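Local coordinates for protein gamma-glutamyltransferase 1 Threonine peptidase. MEROPS family T03 (Pseudomonas nitroreducens, PDB 7D9E) that transfers gamma-glutamyl groups from peptides such as glutathione to amino acids or water, at residues L105-V108 with Y109-L113. Sequence-based numbering, arbitrary orientation.
With GOL (glycerol), chain E.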
ATOM      1  N   LEU B 105     -12.779   5.250  -7.634  1.00 15.35           N
ATOM      2  CA  LEU B 105     -13.365   4.630  -8.822  1.00 16.95           C
ATOM      3  C   LEU B 105     -14.831   5.014  -8.970  1.00 17.53           C
ATOM      4  O   LEU B 105     -15.304   5.293 -10.084  1.00 19.20           O
ATOM      5  CB  LEU B 105     -13.215   3.108  -8.756  1.00 17.05           C
ATOM      6  CG  LEU B 105     -11.787   2.590  -8.859  1.00 19.60           C
ATOM      7  CD1 LEU B 105     -11.782   1.084  -8.561  1.00 19.20           C
ATOM      8  CD2 LEU B 105     -11.197   2.844 -10.225  1.00 20.70           C
ATOM      9  N   ASN B 106     -15.578   5.001  -7.863  1.00 15.86           N
ATOM     10  CA  ASN B 106     -16.972   5.433  -7.935  1.00 17.39           C
ATOM     11  C   ASN B 106     -17.068   6.878  -8.420  1.00 17.54           C
ATOM     12  O   ASN B 106     -17.932   7.212  -9.231  1.00 19.69           O
ATOM     13  CB  ASN B 106     -17.645   5.332  -6.567  1.00 17.08           C
ATOM     14  CG  ASN B 106     -17.810   3.896  -6.099  1.00 20.24           C
ATOM     15  OD1 ASN B 106     -17.654   2.953  -6.863  1.00 20.85           O
ATOM     16  ND2 ASN B 106     -18.206   3.748  -4.852  1.00 20.15           N
ATOM     17  N   ASN B 107     -16.172   7.735  -7.940  1.00 17.06           N
ATOM     18  CA  ASN B 107     -16.218   9.151  -8.310  1.00 17.13           C
ATOM     19  C   ASN B 107     -15.937   9.347  -9.792  1.00 20.41           C
ATOM     20  O   ASN B 107     -16.579  10.183 -10.446  1.00 19.88           O
ATOM     21  CB  ASN B 107     -15.190   9.890  -7.460  1.00 15.73           C
ATOM     22  CG  ASN B 107     -15.549   9.876  -5.996  1.00 16.57           C
ATOM     23  OD1 ASN B 107     -16.643   9.438  -5.628  1.00 17.82           O
ATOM     24  ND2 ASN B 107     -14.648  10.363  -5.152  1.00 18.92           N
ATOM     25  N   VAL B 108     -14.979   8.597 -10.334  1.00 19.18           N
ATOM     26  CA  VAL B 108     -14.650   8.700 -11.753  1.00 19.11           C
ATOM     27  C   VAL B 108     -15.722   8.053 -12.620  1.00 20.39           C
ATOM     28  O   VAL B 108     -16.160   8.637 -13.615  1.00 21.96           O
ATOM     29  CB  VAL B 108     -13.267   8.070 -12.015  1.00 18.98           C
ATOM     30  CG1 VAL B 108     -13.005   7.961 -13.507  1.00 21.17           C
ATOM     31  CG2 VAL B 108     -12.170   8.853 -11.327  1.00 23.70           C
ATOM     32  N   TYR B 109     -16.135   6.826 -12.287  1.00 19.77           N
ATOM     33  CA  TYR B 109     -16.937   6.009 -13.193  1.00 19.68           C
ATOM     34  C   TYR B 109     -18.436   6.106 -12.981  1.00 25.34           C
ATOM     35  O   TYR B 109     -19.199   5.830 -13.917  1.00 29.93           O
ATOM     36  CB  TYR B 109     -16.488   4.537 -13.121  1.00 21.53           C
ATOM     37  CG  TYR B 109     -15.152   4.336 -13.764  1.00 21.46           C
ATOM     38  CD1 TYR B 109     -15.068   4.175 -15.135  1.00 21.42           C
ATOM     39  CD2 TYR B 109     -13.986   4.310 -13.034  1.00 22.40           C
ATOM     40  CE1 TYR B 109     -13.855   4.003 -15.765  1.00 24.52           C
ATOM     41  CE2 TYR B 109     -12.761   4.164 -13.653  1.00 20.18           C
ATOM     42  CZ  TYR B 109     -12.696   3.995 -15.010  1.00 21.41           C
ATOM     43  OH  TYR B 109     -11.520   3.842 -15.681  1.00 25.84           O
ATOM     44  N   ASP B 110     -18.887   6.452 -11.785  1.00 22.18           N
ATOM     45  CA  ASP B 110     -20.308   6.607 -11.521  1.00 24.28           C
ATOM     46  C   ASP B 110     -20.735   8.057 -11.408  1.00 24.34           C
ATOM     47  O   ASP B 110     -21.761   8.428 -11.963  1.00 28.17           O
ATOM     48  CB  ASP B 110     -20.694   5.850 -10.246  1.00 22.99           C
ATOM     49  CG  ASP B 110     -20.520   4.335 -10.398  1.00 33.85           C
ATOM     50  OD1 ASP B 110     -20.249   3.863 -11.524  1.00 38.86           O
ATOM     51  OD2 ASP B 110     -20.645   3.617  -9.381  1.00 38.63           O
ATOM     52  N   PHE B 111     -19.968   8.893 -10.717  1.00 20.73           N
ATOM     53  CA  PHE B 111     -20.308  10.310 -10.644  1.00 21.69           C
ATOM     54  C   PHE B 111     -19.681  11.131 -11.756  1.00 22.94           C
ATOM     55  O   PHE B 111     -20.048  12.302 -11.926  1.00 23.42           O
ATOM     56  CB  PHE B 111     -19.954  10.878  -9.270  1.00 19.38           C
ATOM     57  CG  PHE B 111     -20.768  10.278  -8.165  1.00 20.55           C
ATOM     58  CD1 PHE B 111     -22.077  10.665  -7.965  1.00 22.41           C
ATOM     59  CD2 PHE B 111     -20.226   9.299  -7.343  1.00 23.52           C
ATOM     60  CE1 PHE B 111     -22.842  10.110  -6.967  1.00 24.21           C
ATOM     61  CE2 PHE B 111     -20.986   8.726  -6.333  1.00 21.91           C
ATOM     62  CZ  PHE B 111     -22.303   9.136  -6.153  1.00 22.56           C
ATOM     63  N   HIS B 112     -18.794  10.539 -12.544  1.00 23.54           N
ATOM     64  CA  HIS B 112     -18.226  11.181 -13.726  1.00 23.99           C
ATOM     65  C   HIS B 112     -17.513  12.480 -13.369  1.00 24.58           C
ATOM     66  O   HIS B 112     -17.576  13.474 -14.100  1.00 25.98           O
ATOM     67  CB  HIS B 112     -19.268  11.321 -14.832  1.00 29.31           C
ATOM     68  CG  HIS B 112     -19.699   9.998 -15.387  1.00 33.84           C
ATOM     69  ND1 HIS B 112     -20.982   9.511 -15.265  1.00 55.50           N
ATOM     70  CD2 HIS B 112     -18.984   9.019 -15.995  1.00 46.24           C
ATOM     71  CE1 HIS B 112     -21.050   8.311 -15.815  1.00 43.26           C
ATOM     72  NE2 HIS B 112     -19.853   7.992 -16.270  1.00 48.51           N
ATOM     73  N   LEU B 113     -16.798  12.459 -12.229  1.00 22.53           N
ATOM     74  CA  LEU B 113     -16.085  13.648 -11.797  1.00 21.78           C
ATOM     75  C   LEU B 113     -14.748  13.771 -12.519  1.00 24.07           C
ATOM     76  O   LEU B 113     -14.114  12.758 -12.851  1.00 23.90           O
ATOM     77  CB  LEU B 113     -15.827  13.619 -10.299  1.00 22.54           C
ATOM     78  CG  LEU B 113     -17.051  13.740  -9.391  1.00 23.62           C
ATOM     79  CD1 LEU B 113     -16.618  13.648  -7.939  1.00 24.24           C
ATOM     80  CD2 LEU B 113     -17.783  15.048  -9.653  1.00 27.20           C
TER
HETATM   81  C1  GOL E 702     -16.620   1.309  -9.615  1.00 27.37           C
HETATM   82  O1  GOL E 702     -16.492   1.066  -8.259  1.00 28.37           O
HETATM   83  C2  GOL E 702     -18.090   1.705  -9.865  1.00 27.59           C
HETATM   84  O2  GOL E 702     -18.272   2.166 -11.177  1.00 31.22           O
HETATM   85  C3  GOL E 702     -18.951   0.454  -9.590  1.00 33.22           C
HETATM   86  O3  GOL E 702     -20.308   0.809  -9.864  1.00 34.87           O
HETATM   87  O   HOH W   1     -14.832  10.826 -14.727  1.00 29.06           O
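Tyr109 packs its ring against Val108 and Leu105 at the C-terminal end of helix 97-109. Val108 CG1, anti to its own backbone N (chi1 171°), sits over one ring face in a CH-pi contact, 4.0 Å from the Tyr109 ring centroid, and Leu105 CD2 runs alongside the rim, 4.0 Å from Tyr109 CE2. With an alanine in place of Tyr109, the Val108 methyl and the Leu105 tip would probably lose their aromatic neighbour and face a gap. The backbone then unwinds: Asn106 O takes two N-H groups, Asp110 N at 2.8 Å and Phe111 N at 3.0 Å, and Leu113 N bonds Asn107 O six residues back (2.9 Å, N-H...O angle 172°) as the chain turns away at His112, which has positive phi. This side is looser: a water bridges Val108 O and Leu113 O beside exposed His112. Separately, at the chain interface, glycerol O1 donates to Asn106 OD1 and glycerol O2 to Asp110 OD1, each at 2.6 Å; Asp110 OD2 is salt-bridged to Lys282 of the partner chain. Leu105 and Tyr109 pack on strands 77-81 and 84-90, Trp257 of the partner chain meets Tyr109 edge-to-face, and Asn107 ND2 bonds Ala118 O in helix 115-120.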